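Local coordinates for endoglucanase (Uncultured bacterium, PDB 3X17), which hydrolyses internal beta-1,4-glucosidic bonds of cellulose as a family 9 endoglucanase, its (alpha/alpha)6-barrel catalytic domain preceded by an N-terminal Ig-like domain, at residues L53-A58 / G95-Q100; R76-D81 / P425-S430; D152-V157 / V262-V267; S314-D319 / R334-D339. One frame throughout, in Å; residues are numbered along the deposited sequence.

Contact 1: residues L53-A58 / G95-Q100; sequences LQIVRA and GRYVAQ
Ile55 packs against Tyr97 and Ala99 across an antiparallel strand pair, sharing a face of the sheet with Ala99. From its CB, which passes the carbonyl O of Val98, the side chain forks. The isoleucine and tyrosine side chains cross at about a right angle, and CG2, anti to the backbone N, meets Tyr97 CB and CD1, each at 3.7 Å. The other branch, through CG1, carries Ile55 CD1 to 3.8 Å from Ala99 CB; Leu53 CD1 reaches the same methyl. The strands belong to the beta-sandwich of the Ig-like domain, in which 95-101 lies between 52-57 and 110-112. Gln54 with Gln100 and Val56 with Val98 are the hydrogen-bonded pairs, on the other face from Ile55; the bond from Gln54 N to Gln100 O (2.8 Å) is almost straight, 175° at the hydrogen. Past the last pair the ladder gains a fifth bond, from Ala58 N to Arg96 O (2.9 Å), the donor tilted well out of the carbonyl plane. Here the Ala58 methyl also lies over the Arg96 backbone, CB to O 3.4 Å. The Tyr97 hydroxyl bonds to the carbonyl of Ala93, and Val64, Phe110 and Ile112 of adjoining strands touch its side chain.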
loop_
_atom_site.group_PDB
_atom_site.type_symbol
_atom_site.label_atom_id
_atom_site.label_comp_id
_atom_site.label_asym_id
_atom_site.label_seq_id
_atom_site.Cartn_x
_atom_site.Cartn_y
_atom_site.Cartn_z
ATOM N N LEU A 53 15.068 -25.190 -17.107
ATOM C CA LEU A 53 14.196 -24.102 -17.563
ATOM C C LEU A 53 14.698 -23.465 -18.843
ATOM O O LEU A 53 15.888 -23.149 -18.974
ATOM C CB LEU A 53 14.060 -23.036 -16.478
ATOM C CG LEU A 53 13.206 -21.794 -16.793
ATOM C CD1 LEU A 53 11.710 -22.119 -16.718
ATOM C CD2 LEU A 53 13.532 -20.710 -15.783
ATOM N N GLN A 54 13.778 -23.210 -19.761
ATOM C CA GLN A 54 14.057 -22.327 -20.861
ATOM C C GLN A 54 13.201 -21.070 -20.747
ATOM O O GLN A 54 12.091 -21.112 -20.212
ATOM C CB GLN A 54 13.788 -23.031 -22.193
ATOM C CG GLN A 54 14.435 -24.389 -22.309
ATOM C CD GLN A 54 13.959 -25.127 -23.542
ATOM O OE1 GLN A 54 12.761 -25.198 -23.806
ATOM N NE2 GLN A 54 14.899 -25.644 -24.326
ATOM N N ILE A 55 13.743 -19.949 -21.211
ATOM C CA ILE A 55 12.934 -18.792 -21.546
ATOM C C ILE A 55 12.855 -18.713 -23.054
ATOM O O ILE A 55 13.858 -18.867 -23.742
ATOM C CB ILE A 55 13.551 -17.476 -21.058
ATOM C CG1 ILE A 55 13.865 -17.493 -19.549
ATOM C CG2 ILE A 55 12.751 -16.265 -21.590
ATOM C CD1 ILE A 55 12.752 -18.001 -18.643
ATOM N N VAL A 56 11.679 -18.373 -23.556
ATOM C CA VAL A 56 11.355 -18.572 -24.957
ATOM C C VAL A 56 10.638 -17.317 -25.491
ATOM O O VAL A 56 9.742 -16.796 -24.843
ATOM C CB VAL A 56 10.430 -19.791 -25.089
ATOM C CG1 VAL A 56 9.850 -19.847 -26.450
ATOM C CG2 VAL A 56 11.192 -21.073 -24.775
ATOM N N ARG A 57 11.052 -16.806 -26.644
ATOM C CA ARG A 57 10.306 -15.705 -27.273
ATOM C C ARG A 57 8.829 -16.072 -27.421
ATOM O O ARG A 57 8.492 -17.202 -27.797
ATOM C CB ARG A 57 10.905 -15.320 -28.633
ATOM C CG ARG A 57 12.209 -14.525 -28.548
ATOM C CD ARG A 57 12.153 -13.239 -29.374
ATOM N NE ARG A 57 12.000 -13.522 -30.798
ATOM C CZ ARG A 57 13.005 -13.844 -31.609
ATOM N NH1 ARG A 57 14.249 -13.892 -31.147
ATOM N NH2 ARG A 57 12.767 -14.111 -32.888
ATOM N N ALA A 58 7.950 -15.145 -27.050
ATOM C CA ALA A 58 6.514 -15.372 -27.177
ATOM C C ALA A 58 6.127 -15.672 -28.621
ATOM O O ALA A 58 5.359 -16.594 -28.874
ATOM C CB ALA A 58 5.727 -14.177 -26.653
ATOM N N GLY A 95 11.514 -7.421 -24.712
ATOM C CA GLY A 95 10.531 -8.131 -25.518
ATOM C C GLY A 95 9.535 -8.927 -24.697
ATOM O O GLY A 95 9.402 -8.730 -23.482
ATOM N N ARG A 96 8.906 -9.899 -25.337
ATOM C CA ARG A 96 7.894 -10.691 -24.664
ATOM C C ARG A 96 8.261 -12.158 -24.683
ATOM O O ARG A 96 8.677 -12.676 -25.718
ATOM C CB ARG A 96 6.561 -10.500 -25.372
ATOM C CG ARG A 96 5.393 -10.760 -24.482
ATOM C CD ARG A 96 4.227 -9.805 -24.781
ATOM N NE ARG A 96 3.167 -10.065 -23.819
ATOM C CZ ARG A 96 3.135 -9.550 -22.597
ATOM N NH1 ARG A 96 4.018 -8.624 -22.243
ATOM N NH2 ARG A 96 2.182 -9.920 -21.752
ATOM N N TYR A 97 8.006 -12.847 -23.576
ATOM C CA TYR A 97 8.592 -14.158 -23.347
ATOM C C TYR A 97 7.665 -15.124 -22.593
ATOM O O TYR A 97 6.684 -14.711 -21.961
ATOM C CB TYR A 97 9.917 -14.031 -22.580
ATOM C CG TYR A 97 10.959 -13.157 -23.256
ATOM C CD1 TYR A 97 11.895 -13.695 -24.138
ATOM C CD2 TYR A 97 11.058 -11.811 -22.947
ATOM C CE1 TYR A 97 12.867 -12.895 -24.728
ATOM C CE2 TYR A 97 12.012 -11.010 -23.526
ATOM C CZ TYR A 97 12.933 -11.559 -24.397
ATOM O OH TYR A 97 13.887 -10.737 -24.949
ATOM N N VAL A 98 8.060 -16.390 -22.576
ATOM C CA VAL A 98 7.443 -17.400 -21.747
ATOM C C VAL A 98 8.521 -18.234 -21.065
ATOM O O VAL A 98 9.585 -18.481 -21.638
ATOM C CB VAL A 98 6.544 -18.299 -22.595
ATOM C CG1 VAL A 98 6.258 -19.595 -21.880
ATOM C CG2 VAL A 98 5.242 -17.555 -22.946
ATOM N N ALA A 99 8.272 -18.630 -19.822
ATOM C CA ALA A 99 9.150 -19.568 -19.133
ATOM C C ALA A 99 8.584 -20.980 -19.246
ATOM O O ALA A 99 7.377 -21.206 -19.041
ATOM C CB ALA A 99 9.322 -19.176 -17.654
ATOM N N GLN A 100 9.471 -21.932 -19.539
ATOM C CA GLN A 100 9.080 -23.262 -20.002
ATOM C C GLN A 100 9.992 -24.260 -19.339
ATOM O O GLN A 100 11.188 -24.264 -19.606
ATOM C CB GLN A 100 9.262 -23.344 -21.521
ATOM C CG GLN A 100 8.979 -24.716 -22.126
ATOM C CD GLN A 100 7.507 -25.067 -22.079
ATOM O OE1 GLN A 100 7.104 -26.036 -21.433
ATOM N NE2 GLN A 100 6.689 -24.259 -22.746
#

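Contact 2: residues R76-D81 / P425-S430; sequences RLVSGD and PILAGS
Val78 and Leu77 meet Leu427 and Ala428 where a loop of the Ig-like domain touches a loop of the catalytic domain. Val78 is the buried member of the pair. Its CG1, anti to the backbone N (chi1 -166°), rests on the carbonyl O of Ile426 at 3.5 Å, while CG2, on the other branch, lies 4.1 Å from Leu427 CD2, the two side chains crossing at about a right angle. Leu77 contributes both its backbone and the root of its side chain. Its carbonyl O accepts the one hydrogen bond between the segments, from Ala428 N at 3.1 Å; the donor lies in the carbonyl plane and the angle at the hydrogen is 150°. The same oxygen has Ala428 CB at 3.5 Å and Leu427 CB at 3.8 Å, so carbons of both residues lie close to the acceptor. Residues 76-81 join strands 63-74 and 82-87. The loop 425-430 lies between helices 396-418 and 435-452, which makes this a loop-to-loop interface between the two domains. Leu427 opens a type II turn closed by a bond from Ser430 N to Leu427 O; the turn presents Ala428 to the other loop, its CB pointing toward it. Leu427 CD2 completes the apolar patch, 4.0 Å from Leu77 CB. On the Ig-like side Ser79 OG accepts from Asp81 N in an ST turn, and the Asp81 carboxylate bonds to Arg527 and Tyr422 of the catalytic domain.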
loop_
_atom_site.group_PDB
_atom_site.type_symbol
_atom_site.label_atom_id
_atom_site.label_comp_id
_atom_site.label_asym_id
_atom_site.label_seq_id
_atom_site.Cartn_x
_atom_site.Cartn_y
_atom_site.Cartn_z
ATOM N N ARG A 76 9.224 -24.733 4.278
ATOM C CA ARG A 76 8.653 -25.442 5.422
ATOM C C ARG A 76 7.931 -24.491 6.388
ATOM O O ARG A 76 7.015 -24.895 7.120
ATOM C CB ARG A 76 9.763 -26.177 6.164
ATOM C CG ARG A 76 9.358 -27.469 6.834
ATOM C CD ARG A 76 10.585 -28.104 7.507
ATOM N NE ARG A 76 11.331 -27.130 8.306
ATOM C CZ ARG A 76 12.472 -26.553 7.928
ATOM N NH1 ARG A 76 13.029 -26.868 6.763
ATOM N NH2 ARG A 76 13.059 -25.660 8.720
ATOM N N LEU A 77 8.338 -23.227 6.374
ATOM C CA LEU A 77 7.843 -22.270 7.353
ATOM C C LEU A 77 6.692 -21.421 6.832
ATOM O O LEU A 77 6.165 -20.570 7.550
ATOM C CB LEU A 77 8.983 -21.380 7.826
ATOM C CG LEU A 77 9.980 -22.131 8.723
ATOM C CD1 LEU A 77 10.908 -21.135 9.392
ATOM C CD2 LEU A 77 9.228 -22.978 9.789
ATOM N N VAL A 78 6.326 -21.627 5.585
ATOM C CA VAL A 78 5.331 -20.791 4.950
ATOM C C VAL A 78 4.318 -21.523 4.116
ATOM O O VAL A 78 3.235 -21.698 4.540
ATOM C CB VAL A 78 5.973 -19.691 4.061
ATOM C CG1 VAL A 78 4.973 -18.658 3.686
ATOM C CG2 VAL A 78 7.108 -19.057 4.728
ATOM N N SER A 79 4.680 -21.935 2.920
ATOM C CA SER A 79 3.712 -22.589 2.033
ATOM C C SER A 79 3.661 -24.097 2.258
ATOM O O SER A 79 2.658 -24.727 1.968
ATOM C CB SER A 79 4.000 -22.307 0.558
ATOM O OG SER A 79 5.228 -22.893 0.140
ATOM N N GLY A 80 4.779 -24.698 2.645
ATOM C CA GLY A 80 4.900 -26.157 2.603
ATOM C C GLY A 80 5.371 -26.719 1.264
ATOM O O GLY A 80 5.602 -27.915 1.152
ATOM N N ASP A 81 5.492 -25.880 0.234
ATOM C CA ASP A 81 5.804 -26.396 -1.104
ATOM C C ASP A 81 7.241 -26.894 -1.252
ATOM O O ASP A 81 8.147 -26.489 -0.513
ATOM C CB ASP A 81 5.508 -25.378 -2.211
ATOM C CG ASP A 81 4.041 -24.987 -2.279
ATOM O OD1 ASP A 81 3.219 -25.616 -1.571
ATOM O OD2 ASP A 81 3.726 -24.050 -3.054
ATOM N N PRO A 425 7.775 -11.939 3.190
ATOM C CA PRO A 425 8.372 -11.939 4.531
ATOM C C PRO A 425 7.348 -12.150 5.630
ATOM O O PRO A 425 7.359 -11.442 6.645
ATOM C CB PRO A 425 9.026 -10.551 4.636
ATOM C CG PRO A 425 8.346 -9.720 3.586
ATOM C CD PRO A 425 7.535 -10.577 2.687
ATOM N N ILE A 426 6.555 -13.204 5.479
ATOM C CA ILE A 426 5.475 -13.480 6.402
ATOM C C ILE A 426 5.393 -14.986 6.613
ATOM O O ILE A 426 5.335 -15.748 5.652
ATOM C CB ILE A 426 4.122 -12.950 5.859
ATOM C CG1 ILE A 426 4.239 -11.447 5.551
ATOM C CG2 ILE A 426 3.022 -13.204 6.868
ATOM C CD1 ILE A 426 3.073 -10.860 4.733
ATOM N N LEU A 427 5.440 -15.422 7.865
ATOM C CA LEU A 427 5.398 -16.865 8.140
ATOM C C LEU A 427 3.963 -17.353 8.331
ATOM O O LEU A 427 3.074 -16.589 8.757
ATOM C CB LEU A 427 6.239 -17.211 9.367
ATOM C CG LEU A 427 7.716 -16.786 9.376
ATOM C CD1 LEU A 427 8.348 -17.148 10.700
ATOM C CD2 LEU A 427 8.466 -17.461 8.218
ATOM N N ALA A 428 3.753 -18.627 8.015
ATOM C CA ALA A 428 2.523 -19.330 8.340
ATOM C C ALA A 428 2.081 -19.088 9.786
ATOM O O ALA A 428 2.893 -19.119 10.708
ATOM C CB ALA A 428 2.680 -20.845 8.075
ATOM N N GLY A 429 0.786 -18.856 9.975
ATOM C CA GLY A 429 0.274 -18.450 11.278
ATOM C C GLY A 429 0.236 -16.939 11.420
ATOM O O GLY A 429 -0.403 -16.415 12.338
ATOM N N SER A 430 0.901 -16.215 10.522
ATOM C CA SER A 430 0.920 -14.757 10.673
ATOM C C SER A 430 0.311 -14.000 9.499
ATOM O O SER A 430 0.544 -12.796 9.359
ATOM C CB SER A 430 2.340 -14.231 10.959
ATOM O OG SER A 430 2.699 -14.463 12.310
#

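Contact 3: residues D152-V157 / V262-V267; sequences DGYVLV and VQRRYV
Arg265 grips the carboxylate of Asp152 side-on with two nitrogens: NE reaches OD1 at 2.8 Å and NH2 reaches OD2 at 3.0 Å. Both oxygens are met on their syn sides and lie close to the guanidinium plane, but the carboxylate is turned 26° against it. Lys182 also binds Asp152 OD2, and Arg265 NH1 bonds to the Tyr180 carbonyl, so the buried pair is held from several directions. It lies beside the zinc site, where Arg265 touches the metal ligands Cys132 and His149. Three backbone bonds follow, Tyr154 N to Arg265 O, Val267 N to Tyr154 O and Leu156 N to Val267 O, the parallel pattern in which one strand's residue bonds to both neighbours of its partner. Water 1 bridges Val267 O and Val157 N. Farther out, the Arg264 guanidinium lies flat over the Tyr154 ring, a cation-pi stack with CZ 3.6 Å from the ring centroid and the planes 7° apart. The bend at chi3 (-76°) folds the arginine over that face. Leu156 CD1 and Tyr154 CB both lie 4.0 Å from Tyr266 CD1. Strand 154-155 forms one margin of a small mixed sheet; strand 265-271 separates it from strand 243-249, whose Tyr244 and Leu247 pack against Val267.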
loop_
_atom_site.group_PDB
_atom_site.type_symbol
_atom_site.label_atom_id
_atom_site.label_comp_id
_atom_site.label_asym_id
_atom_site.label_seq_id
_atom_site.Cartn_x
_atom_site.Cartn_y
_atom_site.Cartn_z
ATOM N N ASP A 152 -22.193 14.763 1.743
ATOM C CA ASP A 152 -21.281 14.378 2.850
ATOM C C ASP A 152 -20.917 15.646 3.625
ATOM O O ASP A 152 -20.381 16.573 3.023
ATOM C CB ASP A 152 -19.969 13.780 2.285
ATOM C CG ASP A 152 -20.124 12.358 1.737
ATOM O OD1 ASP A 152 -21.207 11.746 1.887
ATOM O OD2 ASP A 152 -19.142 11.836 1.141
ATOM N N GLY A 153 -21.142 15.719 4.940
ATOM C CA GLY A 153 -22.045 14.868 5.698
ATOM C C GLY A 153 -22.488 15.583 6.971
ATOM O O GLY A 153 -22.194 16.759 7.182
ATOM N N TYR A 154 -23.229 14.885 7.812
ATOM C CA TYR A 154 -23.888 15.508 8.963
ATOM C C TYR A 154 -23.184 15.067 10.238
ATOM O O TYR A 154 -22.901 13.880 10.412
ATOM C CB TYR A 154 -25.369 15.071 9.006
ATOM C CG TYR A 154 -26.162 15.632 7.849
ATOM C CD1 TYR A 154 -26.139 15.012 6.599
ATOM C CD2 TYR A 154 -26.758 16.894 7.941
ATOM C CE1 TYR A 154 -26.848 15.537 5.525
ATOM C CE2 TYR A 154 -27.449 17.435 6.873
ATOM C CZ TYR A 154 -27.469 16.773 5.661
ATOM O OH TYR A 154 -28.112 17.356 4.587
ATOM N N VAL A 155 -22.955 16.001 11.145
ATOM C CA VAL A 155 -22.246 15.696 12.389
ATOM C C VAL A 155 -23.025 14.700 13.228
ATOM O O VAL A 155 -24.189 14.947 13.535
ATOM C CB VAL A 155 -22.031 16.961 13.226
ATOM C CG1 VAL A 155 -21.350 16.606 14.530
ATOM C CG2 VAL A 155 -21.203 17.981 12.434
ATOM N N LEU A 156 -22.384 13.605 13.633
ATOM C CA LEU A 156 -23.066 12.587 14.406
ATOM C C LEU A 156 -23.317 12.967 15.866
ATOM O O LEU A 156 -24.434 12.821 16.335
ATOM C CB LEU A 156 -22.382 11.226 14.305
ATOM C CG LEU A 156 -23.131 10.111 15.061
ATOM C CD1 LEU A 156 -24.505 9.876 14.426
ATOM C CD2 LEU A 156 -22.350 8.811 15.065
ATOM N N VAL A 157 -22.296 13.450 16.576
ATOM C CA VAL A 157 -22.463 13.833 17.984
ATOM C C VAL A 157 -22.166 15.301 18.270
ATOM O O VAL A 157 -21.336 15.911 17.597
ATOM C CB VAL A 157 -21.676 12.909 18.976
ATOM C CG1 VAL A 157 -21.808 11.426 18.585
ATOM C CG2 VAL A 157 -20.228 13.349 19.127
ATOM N N VAL A 262 -27.601 6.567 -1.361
ATOM C CA VAL A 262 -28.189 7.882 -1.187
ATOM C C VAL A 262 -28.598 8.078 0.282
ATOM O O VAL A 262 -29.030 9.157 0.689
ATOM C CB VAL A 262 -29.354 8.068 -2.212
ATOM C CG1 VAL A 262 -30.708 7.663 -1.631
ATOM C CG2 VAL A 262 -29.352 9.458 -2.792
ATOM N N GLN A 263 -28.305 7.078 1.111
ATOM C CA GLN A 263 -28.473 7.225 2.554
ATOM C C GLN A 263 -27.738 8.465 3.110
ATOM O O GLN A 263 -26.771 8.948 2.525
ATOM C CB GLN A 263 -28.041 5.955 3.288
ATOM C CG GLN A 263 -26.543 5.658 3.158
ATOM C CD GLN A 263 -26.105 4.506 4.024
ATOM O OE1 GLN A 263 -26.464 4.421 5.201
ATOM N NE2 GLN A 263 -25.310 3.605 3.451
ATOM N N ARG A 264 -28.229 9.001 4.222
ATOM C CA ARG A 264 -27.577 10.134 4.827
ATOM C C ARG A 264 -26.216 9.646 5.318
ATOM O O ARG A 264 -26.091 8.485 5.745
ATOM C CB ARG A 264 -28.405 10.637 6.003
ATOM C CG ARG A 264 -27.702 11.701 6.832
ATOM C CD ARG A 264 -28.689 12.472 7.665
ATOM N NE ARG A 264 -29.406 13.409 6.823
ATOM C CZ ARG A 264 -29.957 14.530 7.264
ATOM N NH1 ARG A 264 -29.892 14.849 8.547
ATOM N NH2 ARG A 264 -30.570 15.326 6.412
ATOM N N ARG A 265 -25.191 10.493 5.201
ATOM C CA ARG A 265 -23.856 10.136 5.691
ATOM C C ARG A 265 -23.413 11.068 6.804
ATOM O O ARG A 265 -23.666 12.270 6.747
ATOM C CB ARG A 265 -22.832 10.145 4.559
ATOM C CG ARG A 265 -23.252 9.276 3.380
ATOM C CD ARG A 265 -22.169 8.295 2.991
ATOM N NE ARG A 265 -20.997 8.957 2.399
ATOM C CZ ARG A 265 -19.967 8.273 1.917
ATOM N NH1 ARG A 265 -19.989 6.950 1.981
ATOM N NH2 ARG A 265 -18.964 8.881 1.321
ATOM N N TYR A 266 -22.724 10.493 7.785
ATOM C CA TYR A 266 -22.432 11.143 9.059
ATOM C C TYR A 266 -20.943 11.296 9.281
ATOM O O TYR A 266 -20.141 10.474 8.832
ATOM C CB TYR A 266 -23.012 10.356 10.235
ATOM C CG TYR A 266 -24.520 10.367 10.261
ATOM C CD1 TYR A 266 -25.225 11.451 10.785
ATOM C CD2 TYR A 266 -25.237 9.326 9.689
ATOM C CE1 TYR A 266 -26.622 11.468 10.773
ATOM C CE2 TYR A 266 -26.623 9.347 9.643
ATOM C CZ TYR A 266 -27.310 10.407 10.200
ATOM O OH TYR A 266 -28.683 10.395 10.133
ATOM N N VAL A 267 -20.590 12.370 9.971
ATOM C CA VAL A 267 -19.207 12.668 10.302
ATOM C C VAL A 267 -19.019 12.253 11.746
ATOM O O VAL A 267 -19.702 12.755 12.633
ATOM C CB VAL A 267 -18.946 14.179 10.153
ATOM C CG1 VAL A 267 -17.548 14.558 10.641
ATOM C CG2 VAL A 267 -19.183 14.587 8.705
HETATM O O HOH W 1 -19.653 13.466 15.449
#

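Contact 4: residues S314-D319 / R334-D339; sequences SGPILD and RDDADD. With CA (calcium ion), chain E.
Leu318 has its CG beside the backbone N (chi1 -62°) and its chain extended at chi2 (167°), which carries CD1 into the backbone of 334-336, whereas Asp336 takes the uncommon rotamer with CG between the backbone N and the carbonyl carbon (chi1 73°), turning its carboxylate to Pro316. The contact lies where a loop after helix 294-312 packs against the calcium-bound start of helix 337-351 in the (alpha/alpha)6 barrel. Leu318 CD1 is the main apolar probe: it stands 3.7 Å from Arg334 O, 3.8 Å from Asp335 N and 3.8 Å from Asp336 N. Within 334-339 the methyl thus meets mainly peptide groups; Thr272 and Gln273 of helix 272-288 also touch the leucine. At the other end of the interface, Asp336 OD2 lies 3.6 Å from Pro316 CA, with the ring's CB a little farther off. The polar partners of that oxygen are Arg340, in a salt bridge, and the hydroxyl of Thr272. Thr272 in turn bonds to the backbone of Ile317, so it links both segments to the start of helix 272-288. The peptide next to the Leu318 methyl also serves the metal, because Asp335 offers its carbonyl O to calcium. Its side chain turns the other way and caps the helix, OD1 accepting from Ala337 N with the donor above the carboxylate plane. Asp338, Asp339 and a water add ligands, and Asp333 and Val377 complete the site. Asp339 binds through OD2, at 2.2 Å from the calcium ion, while its OD1 pairs with Lys277.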
loop_
_atom_site.group_PDB
_atom_site.type_symbol
_atom_site.label_atom_id
_atom_site.label_comp_id
_atom_site.label_asym_id
_atom_site.label_seq_id
_atom_site.Cartn_x
_atom_site.Cartn_y
_atom_site.Cartn_z
ATOM N N SER A 314 -4.372 18.486 24.869
ATOM C CA SER A 314 -5.361 17.421 24.984
ATOM C C SER A 314 -4.683 16.085 25.295
ATOM O O SER A 314 -3.606 15.810 24.774
ATOM C CB SER A 314 -6.163 17.337 23.685
ATOM O OG SER A 314 -6.982 16.188 23.706
ATOM N N GLY A 315 -5.274 15.299 26.195
ATOM C CA GLY A 315 -4.873 13.903 26.426
ATOM C C GLY A 315 -5.403 13.030 25.284
ATOM O O GLY A 315 -6.046 13.521 24.352
ATOM N N PRO A 316 -5.126 11.729 25.343
ATOM C CA PRO A 316 -5.615 10.790 24.354
ATOM C C PRO A 316 -7.132 10.887 24.227
ATOM O O PRO A 316 -7.829 10.874 25.229
ATOM C CB PRO A 316 -5.220 9.447 24.954
ATOM C CG PRO A 316 -3.911 9.774 25.674
ATOM C CD PRO A 316 -4.194 11.103 26.299
ATOM N N ILE A 317 -7.634 10.994 23.002
ATOM C CA ILE A 317 -9.050 10.810 22.757
ATOM C C ILE A 317 -9.214 9.726 21.713
ATOM O O ILE A 317 -9.066 9.964 20.512
ATOM C CB ILE A 317 -9.714 12.129 22.269
ATOM C CG1 ILE A 317 -9.516 13.220 23.324
ATOM C CG2 ILE A 317 -11.225 11.909 21.975
ATOM C CD1 ILE A 317 -10.002 14.600 22.906
ATOM N N LEU A 318 -9.538 8.529 22.173
ATOM C CA LEU A 318 -9.508 7.391 21.313
ATOM C C LEU A 318 -10.744 6.540 21.554
ATOM O O LEU A 318 -10.643 5.357 21.865
ATOM C CB LEU A 318 -8.218 6.595 21.558
ATOM C CG LEU A 318 -6.942 7.418 21.244
ATOM C CD1 LEU A 318 -5.671 6.778 21.766
ATOM C CD2 LEU A 318 -6.807 7.668 19.757
ATOM N N ASP A 319 -11.916 7.143 21.396
ATOM C CA ASP A 319 -13.176 6.425 21.624
ATOM C C ASP A 319 -13.772 5.933 20.328
ATOM O O ASP A 319 -14.038 6.730 19.411
ATOM C CB ASP A 319 -14.189 7.346 22.308
ATOM C CG ASP A 319 -13.695 7.856 23.631
ATOM O OD1 ASP A 319 -13.138 7.046 24.412
ATOM O OD2 ASP A 319 -13.896 9.056 23.903
ATOM N N ARG A 334 -5.745 2.356 18.884
ATOM C CA ARG A 334 -5.968 2.609 20.317
ATOM C C ARG A 334 -4.761 3.207 21.066
ATOM O O ARG A 334 -4.756 3.270 22.299
ATOM C CB ARG A 334 -6.566 1.358 21.004
ATOM C CG ARG A 334 -7.827 0.896 20.244
ATOM C CD ARG A 334 -8.756 -0.052 20.977
ATOM N NE ARG A 334 -9.909 0.672 21.512
ATOM C CZ ARG A 334 -11.169 0.511 21.128
ATOM N NH1 ARG A 334 -11.495 -0.363 20.188
ATOM N NH2 ARG A 334 -12.108 1.256 21.686
ATOM N N ASP A 335 -3.824 3.786 20.310
ATOM C CA ASP A 335 -2.686 4.508 20.901
ATOM C C ASP A 335 -2.203 5.617 19.971
ATOM O O ASP A 335 -1.871 5.356 18.807
ATOM C CB ASP A 335 -1.554 3.508 21.207
ATOM C CG ASP A 335 -0.340 4.152 21.882
ATOM O OD1 ASP A 335 -0.337 5.368 22.133
ATOM O OD2 ASP A 335 0.651 3.428 22.125
ATOM N N ASP A 336 -2.121 6.841 20.480
ATOM C CA ASP A 336 -1.775 7.986 19.653
ATOM C C ASP A 336 -0.317 8.445 19.751
ATOM O O ASP A 336 0.064 9.471 19.168
ATOM C CB ASP A 336 -2.740 9.155 19.908
ATOM C CG ASP A 336 -2.510 9.851 21.251
ATOM O OD1 ASP A 336 -1.502 9.548 21.923
ATOM O OD2 ASP A 336 -3.302 10.767 21.596
ATOM N N ALA A 337 0.490 7.741 20.541
ATOM C CA ALA A 337 1.875 8.216 20.800
ATOM C C ALA A 337 2.764 8.081 19.556
ATOM O O ALA A 337 3.578 8.967 19.267
ATOM C CB ALA A 337 2.520 7.447 22.024
ATOM N N ASP A 338 2.590 6.993 18.810
ATOM C CA ASP A 338 3.331 6.821 17.586
ATOM C C ASP A 338 2.912 7.819 16.520
ATOM O O ASP A 338 3.755 8.314 15.761
ATOM C CB ASP A 338 3.316 5.363 17.076
ATOM C CG ASP A 338 1.926 4.776 16.988
ATOM O OD1 ASP A 338 0.944 5.544 16.882
ATOM O OD2 ASP A 338 1.815 3.528 17.015
ATOM N N ASP A 339 1.616 8.120 16.478
ATOM C CA ASP A 339 1.091 9.202 15.628
ATOM C C ASP A 339 1.572 10.599 16.040
ATOM O O ASP A 339 1.969 11.396 15.180
ATOM C CB ASP A 339 -0.447 9.133 15.596
ATOM C CG ASP A 339 -0.944 7.714 15.385
ATOM O OD1 ASP A 339 -0.961 7.275 14.232
ATOM O OD2 ASP A 339 -1.321 7.026 16.360
HETATM CA CA CA E . -1.346 4.802 16.690
HETATM O O HOH W 2 -0.293 2.832 17.787
#

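How the contacts relate
Contact 1 belongs to the Ig-like domain, contacts 3 and 4 to the catalytic domain, and contact 2 joins the two domains through segments 344 residues apart. Contacts 3 and 4 are nested within the chain loop that contact 2 closes; their nearest atoms are about 9 Å apart, whereas contact 1 lies on the opposite side of the chain's centre from both. Contacts 1 to 3 are partly buried; contact 4 is a surface contact. Contacts 1 and 3 are strand pairings, one antiparallel and one parallel, each burying over 500 Å², and contact 3 adds a buried salt bridge near zinc. Contacts 2 and 4 are smaller: a single backbone bond with apolar packing, and packing against a calcium-bound helix start.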